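Local coordinates for prenyltransference for protein (Lavandula lanata, PDB 5HC8) that probably joins two molecules of dimethylallyl diphosphate head-to-middle to form lavandulyl diphosphate, using a fold of the undecaprenyl diphosphate synthase family, at residues 104-110 against 121-125; 51-55 against 225-229; 154-158 against 173-177. All coordinates share one frame; numbering follows the deposited sequence.

The three contacts lie apart in one chain and none touches another. Contact 1 packs helix 115-128 on the outermost strand 103-107 of the parallel sheet and lies at some distance from the bound ligands: the side chain of Ile121 is about 13 Å from 2-methylbuta-1,3-diene, and that of Ala106 about 13 Å from the thio-diphosphate analogue ISY. Contact 2 joins helices 34-54 and 225-237, 170 residues apart in sequence, so that contacts 1 and 3 are both nested within the loop it closes. Contact 3, at helices 144-160 and 171-176 beside the second subunit, lies across the chain's centre from contact 2, with centres about 35 Å apart; the centres of contacts 1 and 3 are about 21 Å apart.

Contact 1. Residues 104-110 against 121-125; sequences FSAIGDK and ISYAE
Phe104 meets Ala124 and Glu125 inside a beta-alpha-beta unit, in which strand 103-107, at the border of the parallel sheet, is followed by helix 115-128 and then by strand 135-140. The short strand and helix segments run roughly antiparallel, with 144° between their directions. The Phe104 ring, turned by chi1 172° to lie beside the carbonyl carbon, reaches the helix, where CD2 lies 3.6 Å from Ala124 CB and also meets Glu125 CG; both come in obliquely, whereas Ile121 O sits at the ring edge beside CE2. Leu88 of helix 74-89 and Val92 and Val96 of helix 91-97 also pack on this buried ring. A water donates hydrogen bonds to both Phe104 O and Glu125 O, tying the two backbones together. Ser105 directs its hydroxyl elsewhere, to His135, but its CA passes 3.5 Å from Glu125 OE1. The same carboxylate oxygen accepts the backbone hydrogen of the next residue, Ala106 N to Glu125 OE1 at 2.9 Å, in a nearly straight bond (168°) that arrives on the anti side. Because Ser105 and Ile107 bond to strand 135-140, Ala106 N faces the other way, and the glutamate supplies the acceptor that a further strand might otherwise have offered. Next to this bond, Ala106 CB rests 3.7 Å from Ile121 CG2. Lys110 then folds back over the strand end, its chain bent at chi3. Its NZ makes a long salt bridge of 3.9 Å to Glu125 OE1 and donates to Ala106 O at 2.8 Å, approaching from above the carbonyl plane.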
ATOM      1  N   PHE A 104       6.249  14.000  20.815  1.00 37.42           N
ATOM      2  CA  PHE A 104       6.930  14.090  19.537  1.00 36.18           C
ATOM      3  C   PHE A 104       7.898  12.940  19.331  1.00 33.24           C
ATOM      4  O   PHE A 104       8.644  12.603  20.214  1.00 34.39           O
ATOM      5  CB  PHE A 104       7.663  15.410  19.337  1.00 31.90           C
ATOM      6  CG  PHE A 104       8.506  15.380  18.098  1.00 34.09           C
ATOM      7  CD1 PHE A 104       7.939  15.625  16.868  1.00 33.41           C
ATOM      8  CD2 PHE A 104       9.838  14.992  18.157  1.00 35.01           C
ATOM      9  CE1 PHE A 104       8.678  15.547  15.709  1.00 33.47           C
ATOM     10  CE2 PHE A 104      10.585  14.888  17.009  1.00 36.35           C
ATOM     11  CZ  PHE A 104      10.002  15.162  15.772  1.00 35.56           C
ATOM     12  N   SER A 105       7.811  12.247  18.192  1.00 31.47           N
ATOM     13  CA  SER A 105       8.804  11.280  17.782  1.00 30.56           C
ATOM     14  C   SER A 105       9.134  11.491  16.321  1.00 31.74           C
ATOM     15  O   SER A 105       8.326  12.032  15.591  1.00 31.79           O
ATOM     16  CB  SER A 105       8.337   9.862  17.908  1.00 33.52           C
ATOM     17  OG  SER A 105       7.882   9.520  19.170  1.00 34.09           O
ATOM     18  N   ALA A 106      10.330  11.082  15.914  1.00 29.52           N
ATOM     19  CA  ALA A 106      10.663  11.014  14.515  1.00 33.24           C
ATOM     20  C   ALA A 106      10.964   9.567  14.204  1.00 29.64           C
ATOM     21  O   ALA A 106      11.511   8.782  15.079  1.00 28.93           O
ATOM     22  CB  ALA A 106      11.821  11.953  14.110  1.00 30.94           C
ATOM     23  N   ILE A 107      10.516   9.158  13.005  1.00 27.46           N
ATOM     24  CA  ILE A 107      10.850   7.828  12.479  1.00 26.46           C
ATOM     25  C   ILE A 107      11.569   7.968  11.141  1.00 26.44           C
ATOM     26  O   ILE A 107      11.330   8.918  10.398  1.00 29.23           O
ATOM     27  CB  ILE A 107       9.664   6.873  12.372  1.00 27.46           C
ATOM     28  CG1 ILE A 107       8.636   7.347  11.330  1.00 26.29           C
ATOM     29  CG2 ILE A 107       9.053   6.671  13.761  1.00 32.10           C
ATOM     30  CD1 ILE A 107       7.512   6.326  11.142  1.00 26.40           C
ATOM     31  N   GLY A 108      12.447   7.023  10.871  1.00 27.35           N
ATOM     32  CA  GLY A 108      13.182   6.937   9.627  1.00 26.86           C
ATOM     33  C   GLY A 108      14.660   6.654   9.876  1.00 30.30           C
ATOM     34  O   GLY A 108      15.057   6.413  11.010  1.00 30.89           O
ATOM     35  N   ASP A 109      15.448   6.683   8.803  1.00 31.40           N
ATOM     36  CA  ASP A 109      16.928   6.460   8.850  1.00 33.94           C
ATOM     37  C   ASP A 109      17.607   7.766   9.242  1.00 30.38           C
ATOM     38  O   ASP A 109      18.107   8.532   8.437  1.00 34.37           O
ATOM     39  CB  ASP A 109      17.403   5.909   7.522  1.00 34.35           C
ATOM     40  CG  ASP A 109      18.860   5.407   7.563  1.00 40.57           C
ATOM     41  OD1 ASP A 109      19.546   5.635   8.569  1.00 41.93           O
ATOM     42  OD2 ASP A 109      19.313   4.850   6.548  1.00 44.13           O
ATOM     43  N   LYS A 110      17.589   8.021  10.530  1.00 32.35           N
ATOM     44  CA  LYS A 110      17.967   9.336  11.039  1.00 39.19           C
ATOM     45  C   LYS A 110      19.475   9.571  10.881  1.00 37.49           C
ATOM     46  O   LYS A 110      19.920  10.698  10.787  1.00 35.55           O
ATOM     47  CB  LYS A 110      17.533   9.464  12.475  1.00 45.83           C
ATOM     48  CG  LYS A 110      16.042   9.595  12.565  1.00 44.53           C
ATOM     49  CD  LYS A 110      15.644   9.482  14.028  1.00 52.72           C
ATOM     50  CE  LYS A 110      15.073   8.123  14.378  1.00 48.87           C
ATOM     51  NZ  LYS A 110      14.191   8.294  15.566  1.00 56.51           N
ATOM     52  N   ILE A 121      15.787  16.822  16.510  1.00 40.98           N
ATOM     53  CA  ILE A 121      14.901  15.691  16.765  1.00 40.27           C
ATOM     54  C   ILE A 121      15.107  15.219  18.215  1.00 38.42           C
ATOM     55  O   ILE A 121      14.157  15.175  18.975  1.00 36.73           O
ATOM     56  CB  ILE A 121      15.170  14.520  15.755  1.00 37.26           C
ATOM     57  CG1 ILE A 121      14.649  14.881  14.343  1.00 36.36           C
ATOM     58  CG2 ILE A 121      14.524  13.233  16.212  1.00 36.79           C
ATOM     59  CD1 ILE A 121      15.215  14.026  13.239  1.00 35.78           C
ATOM     60  N   SER A 122      16.346  14.895  18.597  1.00 39.49           N
ATOM     61  CA  SER A 122      16.634  14.502  19.992  1.00 41.55           C
ATOM     62  C   SER A 122      16.090  15.457  21.000  1.00 42.45           C
ATOM     63  O   SER A 122      15.523  15.053  22.005  1.00 43.02           O
ATOM     64  CB  SER A 122      18.145  14.372  20.230  1.00 46.23           C
ATOM     65  OG  SER A 122      18.552  13.077  19.796  1.00 48.10           O
ATOM     66  N   TYR A 123      16.225  16.736  20.726  1.00 44.54           N
ATOM     67  CA  TYR A 123      15.780  17.734  21.681  1.00 50.47           C
ATOM     68  C   TYR A 123      14.268  17.640  21.832  1.00 48.10           C
ATOM     69  O   TYR A 123      13.742  17.454  22.952  1.00 45.69           O
ATOM     70  CB  TYR A 123      16.230  19.148  21.248  1.00 53.94           C
ATOM     71  CG  TYR A 123      15.521  20.313  21.942  1.00 60.28           C
ATOM     72  CD1 TYR A 123      15.657  20.516  23.324  1.00 57.88           C
ATOM     73  CD2 TYR A 123      14.746  21.236  21.205  1.00 71.80           C
ATOM     74  CE1 TYR A 123      15.031  21.579  23.947  1.00 62.31           C
ATOM     75  CE2 TYR A 123      14.104  22.320  21.822  1.00 73.40           C
ATOM     76  CZ  TYR A 123      14.234  22.491  23.195  1.00 74.46           C
ATOM     77  OH  TYR A 123      13.601  23.565  23.835  1.00 72.79           O
ATOM     78  N   ALA A 124      13.556  17.710  20.704  1.00 44.10           N
ATOM     79  CA  ALA A 124      12.098  17.676  20.748  1.00 40.34           C
ATOM     80  C   ALA A 124      11.525  16.379  21.313  1.00 36.82           C
ATOM     81  O   ALA A 124      10.462  16.378  21.919  1.00 42.09           O
ATOM     82  CB  ALA A 124      11.486  17.998  19.370  1.00 42.01           C
ATOM     83  N   GLU A 125      12.216  15.276  21.122  1.00 35.30           N
ATOM     84  CA  GLU A 125      11.758  14.033  21.630  1.00 39.32           C
ATOM     85  C   GLU A 125      11.946  14.038  23.169  1.00 47.22           C
ATOM     86  O   GLU A 125      11.041  13.665  23.939  1.00 43.60           O
ATOM     87  CB  GLU A 125      12.558  12.876  20.987  1.00 39.35           C
ATOM     88  CG  GLU A 125      12.199  12.618  19.487  1.00 38.71           C
ATOM     89  CD  GLU A 125      12.820  11.352  18.922  1.00 41.80           C
ATOM     90  OE1 GLU A 125      12.264  10.681  17.993  1.00 33.45           O
ATOM     91  OE2 GLU A 125      13.935  11.044  19.375  1.00 41.91           O
TER
HETATM   92  O   HOH W   1       9.269  11.721  22.735  1.00 46.74           O

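Contact 2. Residues 51-55 against 225-229; sequences RASQL and EADLL
The guanidinium of Arg51 has Leu229 CD2 over the centre of one face, 4.1 Å above its plane, Gln54 OE1 toward the rim of the opposite face, and the Glu225 carboxylate at its edge. The planes are 55° apart, and the salt bridge uses a single carboxylate oxygen: Arg51 NE donates to Glu225 OE2 at 2.7 Å (151°), meeting the anti lone pair of that oxygen, which lies slightly off the guanidinium plane, and Arg51 NH2 adds a weak bond of 3.2 Å to the same Glu225 OE2. Bends at chi2 and chi3 turn the arginine chain so that NE faces the glutamate, which crosses it at about a right angle. A water also donates to Glu225 OE2. Beside the ion pair, residues 51-55 and 225-229 meet through aliphatic groups. Leu228 CD2 sits 4.0 Å from Arg51 CG and 4.1 Å from Ala52 CB, while Leu55 CD1 touches Leu229 CD1 at 3.8 Å. Ile57 and Met134 also pack on Ala52. Glu225 stands at the first turn of its helix, whose amino end, like Arg51, would probably favour the carboxylate's negative charge; the pair thus joins two distant parts of the sequence by charge, flanked by leucines.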
ATOM      1  N   ARG A  51      -5.113  20.991  15.243  1.00 34.12           N
ATOM      2  CA  ARG A  51      -6.452  20.558  14.881  1.00 31.79           C
ATOM      3  C   ARG A  51      -6.670  19.064  15.162  1.00 29.94           C
ATOM      4  O   ARG A  51      -7.678  18.681  15.762  1.00 28.52           O
ATOM      5  CB  ARG A  51      -6.755  20.954  13.457  1.00 31.85           C
ATOM      6  CG  ARG A  51      -8.118  20.560  12.942  1.00 31.36           C
ATOM      7  CD  ARG A  51      -9.315  21.089  13.750  1.00 31.62           C
ATOM      8  NE  ARG A  51      -9.481  22.515  13.431  1.00 30.76           N
ATOM      9  CZ  ARG A  51     -10.613  23.172  13.649  1.00 28.78           C
ATOM     10  NH1 ARG A  51     -11.618  22.540  14.171  1.00 27.80           N
ATOM     11  NH2 ARG A  51     -10.698  24.441  13.359  1.00 28.88           N
ATOM     12  N   ALA A  52      -5.699  18.214  14.781  1.00 28.20           N
ATOM     13  CA  ALA A  52      -5.826  16.780  14.978  1.00 26.36           C
ATOM     14  C   ALA A  52      -5.930  16.495  16.484  1.00 26.83           C
ATOM     15  O   ALA A  52      -6.746  15.667  16.920  1.00 29.58           O
ATOM     16  CB  ALA A  52      -4.621  16.053  14.392  1.00 27.19           C
ATOM     17  N   SER A  53      -5.153  17.230  17.283  1.00 28.98           N
ATOM     18  CA  SER A  53      -5.219  17.094  18.751  1.00 33.67           C
ATOM     19  C   SER A  53      -6.611  17.414  19.346  1.00 33.24           C
ATOM     20  O   SER A  53      -7.208  16.596  20.072  1.00 30.79           O
ATOM     21  CB  SER A  53      -4.114  17.917  19.419  1.00 36.12           C
ATOM     22  OG  SER A  53      -4.209  17.848  20.831  1.00 37.88           O
ATOM     23  N   GLN A  54      -7.172  18.524  18.875  1.00 37.14           N
ATOM     24  CA  GLN A  54      -8.493  18.990  19.306  1.00 38.96           C
ATOM     25  C   GLN A  54      -9.501  17.973  18.925  1.00 39.41           C
ATOM     26  O   GLN A  54     -10.473  17.749  19.643  1.00 36.89           O
ATOM     27  CB  GLN A  54      -8.887  20.271  18.598  1.00 42.47           C
ATOM     28  CG  GLN A  54      -8.098  21.529  18.951  1.00 52.09           C
ATOM     29  CD  GLN A  54      -8.490  22.685  17.994  1.00 61.57           C
ATOM     30  OE1 GLN A  54      -9.684  22.863  17.647  1.00 59.79           O
ATOM     31  NE2 GLN A  54      -7.481  23.426  17.513  1.00 67.47           N
ATOM     32  N   LEU A  55      -9.302  17.329  17.796  1.00 34.44           N
ATOM     33  CA  LEU A  55     -10.294  16.369  17.324  1.00 32.73           C
ATOM     34  C   LEU A  55     -10.210  15.027  18.050  1.00 32.20           C
ATOM     35  O   LEU A  55     -11.006  14.151  17.824  1.00 32.54           O
ATOM     36  CB  LEU A  55     -10.145  16.146  15.819  1.00 36.52           C
ATOM     37  CG  LEU A  55     -10.579  17.273  14.904  1.00 36.97           C
ATOM     38  CD1 LEU A  55      -9.999  17.049  13.544  1.00 35.27           C
ATOM     39  CD2 LEU A  55     -12.094  17.422  14.765  1.00 37.96           C
ATOM     40  N   GLU A 225      -6.456  23.505   8.050  1.00 27.27           N
ATOM     41  CA  GLU A 225      -7.317  22.808   8.982  1.00 29.74           C
ATOM     42  C   GLU A 225      -8.628  22.312   8.328  1.00 27.10           C
ATOM     43  O   GLU A 225      -9.121  21.220   8.686  1.00 26.98           O
ATOM     44  CB  GLU A 225      -7.621  23.630  10.194  1.00 31.32           C
ATOM     45  CG  GLU A 225      -6.387  24.035  10.961  1.00 32.88           C
ATOM     46  CD  GLU A 225      -6.737  24.824  12.223  1.00 37.86           C
ATOM     47  OE1 GLU A 225      -6.148  25.894  12.366  1.00 36.46           O
ATOM     48  OE2 GLU A 225      -7.544  24.358  13.060  1.00 32.99           O
ATOM     49  N   ALA A 226      -9.231  23.118   7.448  1.00 27.27           N
ATOM     50  CA  ALA A 226     -10.508  22.699   6.802  1.00 27.87           C
ATOM     51  C   ALA A 226     -10.283  21.404   5.944  1.00 30.66           C
ATOM     52  O   ALA A 226     -11.185  20.598   5.805  1.00 30.53           O
ATOM     53  CB  ALA A 226     -11.117  23.800   5.930  1.00 32.85           C
ATOM     54  N   ASP A 227      -9.093  21.253   5.362  1.00 28.40           N
ATOM     55  CA  ASP A 227      -8.785  20.088   4.504  1.00 29.29           C
ATOM     56  C   ASP A 227      -8.625  18.818   5.309  1.00 25.04           C
ATOM     57  O   ASP A 227      -9.020  17.753   4.833  1.00 26.98           O
ATOM     58  CB  ASP A 227      -7.569  20.407   3.598  1.00 28.02           C
ATOM     59  CG  ASP A 227      -7.777  21.709   2.826  1.00 35.62           C
ATOM     60  OD1 ASP A 227      -8.650  21.690   1.970  1.00 38.19           O
ATOM     61  OD2 ASP A 227      -7.160  22.764   3.106  1.00 36.77           O
ATOM     62  N   LEU A 228      -8.128  18.934   6.522  1.00 24.50           N
ATOM     63  CA  LEU A 228      -8.147  17.848   7.509  1.00 24.61           C
ATOM     64  C   LEU A 228      -9.573  17.465   7.856  1.00 28.52           C
ATOM     65  O   LEU A 228      -9.932  16.298   7.890  1.00 25.62           O
ATOM     66  CB  LEU A 228      -7.309  18.176   8.738  1.00 26.65           C
ATOM     67  CG  LEU A 228      -7.329  17.082   9.795  1.00 29.31           C
ATOM     68  CD1 LEU A 228      -6.801  15.753   9.215  1.00 28.83           C
ATOM     69  CD2 LEU A 228      -6.581  17.421  11.089  1.00 31.09           C
ATOM     70  N   LEU A 229     -10.405  18.467   8.119  1.00 28.59           N
ATOM     71  CA  LEU A 229     -11.789  18.239   8.381  1.00 28.86           C
ATOM     72  C   LEU A 229     -12.527  17.574   7.246  1.00 24.10           C
ATOM     73  O   LEU A 229     -13.362  16.704   7.463  1.00 27.09           O
ATOM     74  CB  LEU A 229     -12.447  19.604   8.684  1.00 29.20           C
ATOM     75  CG  LEU A 229     -12.617  20.081  10.108  1.00 33.12           C
ATOM     76  CD1 LEU A 229     -12.044  19.312  11.292  1.00 34.69           C
ATOM     77  CD2 LEU A 229     -12.437  21.583  10.254  1.00 29.34           C
TER
HETATM   78  O   HOH W   2      -7.419  24.935  15.606  1.00 48.23           O

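Contact 3. Residues 154-158 against 173-177; sequences KIAAK and TFEQH
Thr173 meets Ile155 through its backbone oxygen, which Ile155 CD1 approaches to 4.1 Å, and more loosely through its methyl CG2; the hydroxyl is engaged by Asp170 instead. At Phe174, CD2 lies 3.7 Å from Ile155 CD1, the two side chains crossing at about a right angle with the methyl oblique to the ring. Phe174 also stacks on Trp206 and packs against Ala152 of the second subunit. His177 has the largest share of the buried surface, and its ring lies against helix 144-160. Its CG is anti to the carbonyl carbon (chi1 -68°), which sends the ring toward that helix, and chi2 near 95° presents a face to Ile155 CG1, which stands over it in a CH-pi contact, 3.8 Å from the ring centroid and offset toward the rim. Both ring nitrogens are bonded nearly in the plane of the ring. His177 ND1 donates to Thr173 O at 2.8 Å (159°), four residues back along the chain, and His177 NE2 accepts from Lys158 NZ at 2.8 Å, reached by an extended lysine chain. The pattern suits a neutral imidazole protonated on ND1 and fixes the ring's rotation. A leucine in its place would probably leave Lys158 NZ without its acceptor, take from Thr173 O the bond of His177 ND1, and set the lysine end free to turn. Past the ring, Lys154 CD lies 3.8 Å from His177 O, and a water links that oxygen to Lys154 NZ, which also pairs with Glu150. Through these contacts the end of helix 171-176 and the residue after it pack on helix 144-160, beside the second subunit, in this member of the undecaprenyl diphosphate synthase family.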
ATOM      1  N   LYS A 154      16.568  -7.191  11.357  1.00 35.24           N
ATOM      2  CA  LYS A 154      16.513  -7.333  12.852  1.00 32.53           C
ATOM      3  C   LYS A 154      15.986  -8.685  13.289  1.00 30.47           C
ATOM      4  O   LYS A 154      16.494  -9.283  14.268  1.00 37.03           O
ATOM      5  CB  LYS A 154      15.667  -6.232  13.520  1.00 32.48           C
ATOM      6  CG  LYS A 154      16.176  -4.828  13.526  1.00 36.75           C
ATOM      7  CD  LYS A 154      15.066  -3.924  14.099  1.00 43.69           C
ATOM      8  CE  LYS A 154      15.521  -2.578  14.651  1.00 43.60           C
ATOM      9  NZ  LYS A 154      16.165  -1.717  13.635  1.00 44.76           N
ATOM     10  N   ILE A 155      14.975  -9.208  12.615  1.00 29.73           N
ATOM     11  CA  ILE A 155      14.424 -10.505  12.912  1.00 30.62           C
ATOM     12  C   ILE A 155      15.453 -11.570  12.531  1.00 36.97           C
ATOM     13  O   ILE A 155      15.664 -12.546  13.272  1.00 34.81           O
ATOM     14  CB  ILE A 155      13.088 -10.730  12.249  1.00 30.89           C
ATOM     15  CG1 ILE A 155      12.027  -9.971  13.030  1.00 33.19           C
ATOM     16  CG2 ILE A 155      12.710 -12.195  12.150  1.00 31.72           C
ATOM     17  CD1 ILE A 155      10.808  -9.662  12.199  1.00 35.69           C
ATOM     18  N   ALA A 156      16.156 -11.368  11.430  1.00 33.42           N
ATOM     19  CA  ALA A 156      17.105 -12.402  11.032  1.00 35.38           C
ATOM     20  C   ALA A 156      18.291 -12.434  12.070  1.00 34.60           C
ATOM     21  O   ALA A 156      18.781 -13.501  12.416  1.00 37.89           O
ATOM     22  CB  ALA A 156      17.593 -12.158   9.599  1.00 34.32           C
ATOM     23  N   ALA A 157      18.727 -11.283  12.557  1.00 35.24           N
ATOM     24  CA  ALA A 157      19.769 -11.242  13.545  1.00 37.93           C
ATOM     25  C   ALA A 157      19.363 -12.007  14.788  1.00 44.07           C
ATOM     26  O   ALA A 157      20.168 -12.737  15.317  1.00 39.80           O
ATOM     27  CB  ALA A 157      20.146  -9.832  13.897  1.00 41.79           C
ATOM     28  N   LYS A 158      18.103 -11.865  15.216  1.00 41.57           N
ATOM     29  CA  LYS A 158      17.572 -12.625  16.350  1.00 39.70           C
ATOM     30  C   LYS A 158      17.532 -14.114  16.132  1.00 43.16           C
ATOM     31  O   LYS A 158      17.727 -14.858  17.111  1.00 44.83           O
ATOM     32  CB  LYS A 158      16.152 -12.154  16.752  1.00 45.29           C
ATOM     33  CG  LYS A 158      16.137 -10.799  17.431  1.00 44.63           C
ATOM     34  CD  LYS A 158      14.816 -10.578  18.170  1.00 46.71           C
ATOM     35  CE  LYS A 158      14.769  -9.135  18.657  1.00 43.76           C
ATOM     36  NZ  LYS A 158      13.442  -8.808  19.184  1.00 40.96           N
ATOM     37  N   THR A 173       4.984 -10.394  15.406  1.00 30.67           N
ATOM     38  CA  THR A 173       6.440 -10.283  15.592  1.00 33.28           C
ATOM     39  C   THR A 173       7.047  -9.321  14.563  1.00 31.11           C
ATOM     40  O   THR A 173       7.869  -8.465  14.854  1.00 29.76           O
ATOM     41  CB  THR A 173       7.074 -11.701  15.448  1.00 37.58           C
ATOM     42  OG1 THR A 173       6.530 -12.529  16.505  1.00 40.76           O
ATOM     43  CG2 THR A 173       8.576 -11.604  15.590  1.00 41.06           C
ATOM     44  N   PHE A 174       6.530  -9.420  13.354  1.00 31.88           N
ATOM     45  CA  PHE A 174       7.078  -8.592  12.282  1.00 31.10           C
ATOM     46  C   PHE A 174       6.791  -7.138  12.566  1.00 29.78           C
ATOM     47  O   PHE A 174       7.675  -6.297  12.567  1.00 30.52           O
ATOM     48  CB  PHE A 174       6.585  -9.103  10.924  1.00 31.69           C
ATOM     49  CG  PHE A 174       7.444  -8.631   9.798  1.00 31.11           C
ATOM     50  CD1 PHE A 174       7.293  -7.356   9.320  1.00 30.37           C
ATOM     51  CD2 PHE A 174       8.468  -9.427   9.317  1.00 33.31           C
ATOM     52  CE1 PHE A 174       8.111  -6.887   8.316  1.00 33.30           C
ATOM     53  CE2 PHE A 174       9.294  -8.966   8.286  1.00 30.55           C
ATOM     54  CZ  PHE A 174       9.143  -7.672   7.839  1.00 33.77           C
ATOM     55  N   GLU A 175       5.594  -6.880  13.065  1.00 32.06           N
ATOM     56  CA  GLU A 175       5.156  -5.558  13.463  1.00 32.42           C
ATOM     57  C   GLU A 175       6.020  -4.932  14.541  1.00 32.81           C
ATOM     58  O   GLU A 175       6.353  -3.754  14.503  1.00 33.28           O
ATOM     59  CB  GLU A 175       3.682  -5.758  13.868  1.00 39.52           C
ATOM     60  CG  GLU A 175       2.762  -4.642  14.312  1.00 41.42           C
ATOM     61  CD  GLU A 175       2.158  -3.918  13.173  1.00 37.07           C
ATOM     62  OE1 GLU A 175       1.187  -4.383  12.488  1.00 27.73           O
ATOM     63  OE2 GLU A 175       2.751  -2.856  12.966  1.00 40.26           O
ATOM     64  N   GLN A 176       6.485  -5.725  15.516  1.00 33.35           N
ATOM     65  CA  GLN A 176       7.269  -5.136  16.632  1.00 31.27           C
ATOM     66  C   GLN A 176       8.694  -4.740  16.222  1.00 29.43           C
ATOM     67  O   GLN A 176       9.413  -4.081  16.956  1.00 30.36           O
ATOM     68  CB  GLN A 176       7.455  -6.155  17.790  1.00 40.56           C
ATOM     69  CG  GLN A 176       6.216  -6.801  18.375  1.00 53.54           C
ATOM     70  CD  GLN A 176       6.576  -8.124  19.112  1.00 65.55           C
ATOM     71  OE1 GLN A 176       7.728  -8.325  19.546  1.00 80.69           O
ATOM     72  NE2 GLN A 176       5.604  -9.027  19.235  1.00 73.27           N
ATOM     73  N   HIS A 177       9.090  -5.092  14.998  1.00 29.55           N
ATOM     74  CA  HIS A 177      10.431  -4.697  14.498  1.00 28.16           C
ATOM     75  C   HIS A 177      10.443  -3.590  13.458  1.00 28.54           C
ATOM     76  O   HIS A 177      11.522  -3.174  13.002  1.00 29.23           O
ATOM     77  CB  HIS A 177      11.079  -5.979  13.987  1.00 30.28           C
ATOM     78  CG  HIS A 177      11.396  -6.930  15.098  1.00 31.76           C
ATOM     79  ND1 HIS A 177      10.553  -7.955  15.469  1.00 34.10           N
ATOM     80  CD2 HIS A 177      12.429  -6.940  15.983  1.00 36.54           C
ATOM     81  CE1 HIS A 177      11.083  -8.598  16.504  1.00 36.79           C
ATOM     82  NE2 HIS A 177      12.221  -8.003  16.825  1.00 35.46           N
TER
HETATM   83  O   HOH W   3      13.723  -0.899  12.709  1.00 44.71           O